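Long-range contact in porin (Rhodobacter blasticus, PDB 3PRN), which forms trimeric outer-membrane channels that let small hydrophilic solutes of up to about 0.6 kDa diffuse passively: residues 217-229 with 237-249. The protein carries 1 engineered substitution. Numbering follows the deposited sequence. Where two conformers were deposited one is given.
Sequences LSTAGDQVTLYGN and VRAYVSDIDRAGA
Gln223 lays its side chain across Ile244, CG resting 3.9 Å from Ile244 CG2, and carries its amide on to Ser242. With CG anti to the backbone N (chi1 169°) and the chain extended beyond it, NE2 reaches Ser242 OG at 3.2 Å, almost straight and within the amide plane. NE2 also bonds Asp109 O, and OE1 takes N-H groups from Asn215 and Gln111. Ser242 OG lies 2.9 Å from Thr225 OG1, which bonds Gly108 O. With an alanine replacing Gln223, Ser242 OG would probably lose its amide donor, Asp109 O and Gln111 N their amide partner, and the packing over Ile244 CG2 would thin. Further along, Tyr227 and Tyr240 meet through CB atoms 3.7 Å apart, their rings diverging. Beyond them a water accepts from Arg238 NH1, in the guanidinium plane, and may also serve Asn229 OD1; Arg238 NE is salt-bridged to Asp258. The backbones form an antiparallel hairpin of the porin barrel, with reciprocal bonds at Val224-Asp243, Leu226-Val241 and Gly228-Ala239. Past the strands Asp245 N bonds Asp222 O at 3.0 Å. Their carboxylates sit side by side, OD2 to OD2 4.3 Å, probably raising each other's pKa, partly offset by a weak bond from Asp222 N to Asp245 OD2. Polar groups tied to Gly108, Asp109 and Gln111 inside, and Val224, Leu226 and Val241 outside, with Asp243 (bonded to Thr251) the polar exception near the strand end, are consistent with a wall hydrophilic toward the channel and largely apolar toward the membrane.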
loop_
_atom_site.group_PDB
_atom_site.type_symbol
_atom_site.label_atom_id
_atom_site.label_comp_id
_atom_site.label_asym_id
_atom_site.label_seq_id
_atom_site.Cartn_x
_atom_site.Cartn_y
_atom_site.Cartn_z
ATOM N N LEU A 217 -19.587 -31.453 -0.473
ATOM C CA LEU A 217 -18.654 -32.526 -0.159
ATOM C C LEU A 217 -18.047 -32.368 1.230
ATOM O O LEU A 217 -17.226 -33.201 1.627
ATOM C CB LEU A 217 -17.546 -32.650 -1.220
ATOM C CG LEU A 217 -17.965 -33.018 -2.644
ATOM C CD1 LEU A 217 -16.786 -33.071 -3.632
ATOM C CD2 LEU A 217 -18.696 -34.354 -2.716
ATOM N N SER A 218 -18.370 -31.322 1.998
ATOM C CA SER A 218 -17.787 -31.203 3.319
ATOM C C SER A 218 -18.085 -32.412 4.217
ATOM O O SER A 218 -19.208 -32.965 4.161
ATOM C CB SER A 218 -18.396 -29.955 3.977
ATOM O OG SER A 218 -18.191 -29.956 5.374
ATOM N N THR A 219 -17.223 -32.768 5.163
ATOM C CA THR A 219 -17.565 -33.868 6.059
ATOM C C THR A 219 -18.655 -33.496 7.040
ATOM O O THR A 219 -19.170 -34.423 7.714
ATOM C CB THR A 219 -16.394 -34.413 6.913
ATOM O OG1 THR A 219 -15.968 -33.355 7.799
ATOM C CG2 THR A 219 -15.241 -34.849 6.004
ATOM N N ALA A 220 -19.069 -32.237 7.109
ATOM C CA ALA A 220 -20.079 -31.874 8.099
ATOM C C ALA A 220 -21.456 -32.399 7.708
ATOM O O ALA A 220 -22.283 -32.655 8.572
ATOM C CB ALA A 220 -20.110 -30.321 8.207
ATOM N N GLY A 221 -21.706 -32.573 6.411
ATOM C CA GLY A 221 -23.017 -32.999 5.925
ATOM C C GLY A 221 -23.988 -31.831 6.070
ATOM O O GLY A 221 -23.574 -30.643 6.210
ATOM N N ASP A 222 -25.286 -32.064 6.074
ATOM C CA ASP A 222 -26.285 -31.043 6.231
ATOM C C ASP A 222 -26.222 -30.405 7.611
ATOM O O ASP A 222 -25.696 -30.974 8.581
ATOM C CB ASP A 222 -27.685 -31.564 5.926
ATOM C CG ASP A 222 -27.800 -32.024 4.470
ATOM O OD1 ASP A 222 -26.830 -32.034 3.667
ATOM O OD2 ASP A 222 -28.943 -32.399 4.096
ATOM N N GLN A 223 -26.763 -29.189 7.677
ATOM C CA GLN A 223 -26.607 -28.424 8.911
ATOM C C GLN A 223 -27.790 -27.537 9.152
ATOM O O GLN A 223 -28.387 -26.928 8.268
ATOM C CB GLN A 223 -25.308 -27.563 8.670
ATOM C CG GLN A 223 -25.080 -26.483 9.725
ATOM C CD GLN A 223 -23.779 -25.721 9.519
ATOM O OE1 GLN A 223 -23.150 -25.747 8.465
ATOM N NE2 GLN A 223 -23.342 -24.997 10.565
ATOM N N VAL A 224 -28.098 -27.336 10.425
ATOM C CA VAL A 224 -29.192 -26.422 10.751
ATOM C C VAL A 224 -28.698 -25.526 11.871
ATOM O O VAL A 224 -28.020 -25.988 12.792
ATOM C CB VAL A 224 -30.350 -27.313 11.281
ATOM C CG1 VAL A 224 -31.377 -26.488 12.027
ATOM C CG2 VAL A 224 -30.969 -28.049 10.095
ATOM N N THR A 225 -29.008 -24.242 11.756
ATOM C CA THR A 225 -28.596 -23.273 12.773
ATOM C C THR A 225 -29.855 -22.475 13.149
ATOM O O THR A 225 -30.541 -21.981 12.252
ATOM C CB THR A 225 -27.546 -22.274 12.169
ATOM O OG1 THR A 225 -26.402 -23.075 11.851
ATOM C CG2 THR A 225 -27.185 -21.195 13.156
ATOM N N LEU A 226 -30.071 -22.428 14.433
ATOM C CA LEU A 226 -31.157 -21.668 15.034
ATOM C C LEU A 226 -30.522 -20.562 15.870
ATOM O O LEU A 226 -29.660 -20.795 16.722
ATOM C CB LEU A 226 -32.039 -22.610 15.880
ATOM C CG LEU A 226 -32.979 -21.863 16.832
ATOM C CD1 LEU A 226 -34.096 -21.257 15.997
ATOM C CD2 LEU A 226 -33.511 -22.848 17.884
ATOM N N TYR A 227 -30.935 -19.307 15.580
ATOM C CA TYR A 227 -30.335 -18.213 16.339
ATOM C C TYR A 227 -31.340 -17.133 16.679
ATOM O O TYR A 227 -32.427 -17.057 16.105
ATOM C CB TYR A 227 -29.192 -17.539 15.508
ATOM C CG TYR A 227 -29.727 -16.796 14.291
ATOM C CD1 TYR A 227 -30.006 -17.526 13.144
ATOM C CD2 TYR A 227 -30.004 -15.439 14.268
ATOM C CE1 TYR A 227 -30.490 -16.949 11.988
ATOM C CE2 TYR A 227 -30.511 -14.833 13.120
ATOM C CZ TYR A 227 -30.753 -15.583 11.997
ATOM O OH TYR A 227 -31.294 -15.046 10.826
ATOM N N GLY A 228 -30.924 -16.269 17.592
ATOM C CA GLY A 228 -31.798 -15.164 17.963
ATOM C C GLY A 228 -31.005 -14.030 18.589
ATOM O O GLY A 228 -29.880 -14.219 19.075
ATOM N N ASN A 229 -31.609 -12.847 18.601
ATOM C CA ASN A 229 -30.926 -11.719 19.230
ATOM C C ASN A 229 -32.010 -10.760 19.769
ATOM O O ASN A 229 -33.137 -10.740 19.254
ATOM C CB ASN A 229 -29.960 -10.970 18.345
ATOM C CG ASN A 229 -30.583 -10.663 16.996
ATOM O OD1 ASN A 229 -30.227 -11.341 16.012
ATOM N ND2 ASN A 229 -31.512 -9.719 16.957
ATOM N N VAL A 237 -28.171 -8.817 22.900
ATOM C CA VAL A 237 -27.762 -10.153 23.396
ATOM C C VAL A 237 -28.001 -11.113 22.259
ATOM O O VAL A 237 -29.005 -11.012 21.559
ATOM C CB VAL A 237 -28.433 -10.451 24.728
ATOM C CG1 VAL A 237 -29.890 -10.811 24.593
ATOM C CG2 VAL A 237 -27.627 -11.535 25.452
ATOM N N ARG A 238 -27.058 -12.037 21.984
ATOM C CA ARG A 238 -27.194 -12.980 20.876
ATOM C C ARG A 238 -26.965 -14.429 21.314
ATOM O O ARG A 238 -26.175 -14.673 22.224
ATOM C CB ARG A 238 -26.008 -12.700 19.871
ATOM C CG ARG A 238 -26.100 -11.314 19.256
ATOM C CD ARG A 238 -24.926 -11.046 18.311
ATOM N NE ARG A 238 -24.973 -9.689 17.802
ATOM C CZ ARG A 238 -25.766 -9.275 16.820
ATOM N NH1 ARG A 238 -26.588 -10.104 16.207
ATOM N NH2 ARG A 238 -25.739 -8.007 16.424
ATOM N N ALA A 239 -27.600 -15.362 20.616
ATOM C CA ALA A 239 -27.404 -16.780 20.917
ATOM C C ALA A 239 -27.619 -17.610 19.670
ATOM O O ALA A 239 -28.310 -17.187 18.757
ATOM C CB ALA A 239 -28.415 -17.243 21.988
ATOM N N TYR A 240 -27.117 -18.833 19.619
ATOM C CA TYR A 240 -27.375 -19.756 18.536
ATOM C C TYR A 240 -27.108 -21.196 18.997
ATOM O O TYR A 240 -26.353 -21.371 19.958
ATOM C CB TYR A 240 -26.533 -19.523 17.248
ATOM C CG TYR A 240 -25.052 -19.790 17.414
ATOM C CD1 TYR A 240 -24.567 -21.090 17.161
ATOM C CD2 TYR A 240 -24.145 -18.807 17.761
ATOM C CE1 TYR A 240 -23.219 -21.385 17.283
ATOM C CE2 TYR A 240 -22.770 -19.113 17.876
ATOM C CZ TYR A 240 -22.318 -20.384 17.639
ATOM O OH TYR A 240 -20.985 -20.766 17.752
ATOM N N VAL A 241 -27.675 -22.145 18.266
ATOM C CA VAL A 241 -27.398 -23.537 18.489
ATOM C C VAL A 241 -27.241 -24.071 17.053
ATOM O O VAL A 241 -27.988 -23.557 16.202
ATOM C CB VAL A 241 -28.570 -24.290 19.159
ATOM C CG1 VAL A 241 -28.185 -25.722 19.467
ATOM C CG2 VAL A 241 -29.020 -23.545 20.410
ATOM N N SER A 242 -26.334 -24.996 16.830
ATOM C CA SER A 242 -26.197 -25.523 15.455
ATOM C C SER A 242 -25.864 -27.021 15.562
ATOM O O SER A 242 -25.123 -27.404 16.474
ATOM C CB SER A 242 -25.107 -24.769 14.665
ATOM O OG SER A 242 -25.004 -25.108 13.291
ATOM N N ASP A 243 -26.366 -27.795 14.656
ATOM C CA ASP A 243 -26.178 -29.195 14.468
ATOM C C ASP A 243 -25.744 -29.548 13.038
ATOM O O ASP A 243 -26.299 -29.056 12.036
ATOM C CB ASP A 243 -27.458 -30.046 14.703
ATOM C CG ASP A 243 -27.744 -30.067 16.197
ATOM O OD1 ASP A 243 -26.916 -30.657 16.993
ATOM O OD2 ASP A 243 -28.778 -29.465 16.658
ATOM N N ILE A 244 -24.777 -30.450 12.951
ATOM C CA ILE A 244 -24.358 -30.968 11.661
ATOM C C ILE A 244 -24.647 -32.474 11.652
ATOM O O ILE A 244 -24.811 -33.065 12.736
ATOM C CB ILE A 244 -22.883 -30.666 11.358
ATOM C CG1 ILE A 244 -21.925 -31.195 12.428
ATOM C CG2 ILE A 244 -22.710 -29.116 11.262
ATOM C CD1 ILE A 244 -20.454 -31.045 12.104
ATOM N N ASP A 245 -24.689 -33.083 10.496
ATOM C CA ASP A 245 -24.882 -34.499 10.315
ATOM C C ASP A 245 -23.637 -35.339 10.598
ATOM O O ASP A 245 -23.820 -36.577 10.686
ATOM C CB ASP A 245 -25.268 -34.872 8.853
ATOM C CG ASP A 245 -26.742 -34.672 8.608
ATOM O OD1 ASP A 245 -27.575 -34.616 9.541
ATOM O OD2 ASP A 245 -27.117 -34.514 7.411
ATOM N N ARG A 246 -22.430 -34.820 10.651
ATOM C CA ARG A 246 -21.274 -35.688 10.890
ATOM C C ARG A 246 -21.490 -36.562 12.134
ATOM O O ARG A 246 -21.835 -36.161 13.239
ATOM C CB ARG A 246 -19.993 -34.928 10.992
ATOM C CG ARG A 246 -18.670 -35.642 10.945
ATOM C CD ARG A 246 -17.546 -34.587 11.066
ATOM N NE ARG A 246 -17.384 -34.148 12.417
ATOM C CZ ARG A 246 -17.060 -32.964 12.947
ATOM N NH1 ARG A 246 -16.867 -31.907 12.149
ATOM N NH2 ARG A 246 -16.956 -32.883 14.300
ATOM N N ALA A 247 -21.145 -37.850 11.937
ATOM C CA ALA A 247 -21.271 -38.857 12.979
ATOM C C ALA A 247 -20.494 -38.443 14.225
ATOM O O ALA A 247 -19.294 -38.152 14.156
ATOM C CB ALA A 247 -20.539 -40.169 12.491
ATOM N N GLY A 248 -21.192 -38.419 15.332
ATOM C CA GLY A 248 -20.570 -38.177 16.639
ATOM C C GLY A 248 -20.352 -36.710 16.986
ATOM O O GLY A 248 -19.839 -36.422 18.084
ATOM N N ALA A 249 -20.720 -35.798 16.079
ATOM C CA ALA A 249 -20.504 -34.369 16.408
ATOM C C ALA A 249 -21.313 -33.914 17.599
ATOM O O ALA A 249 -22.429 -34.317 17.838
ATOM C CB ALA A 249 -20.877 -33.549 15.163
HETATM O O HOH W 1 -27.588 -12.950 16.223
#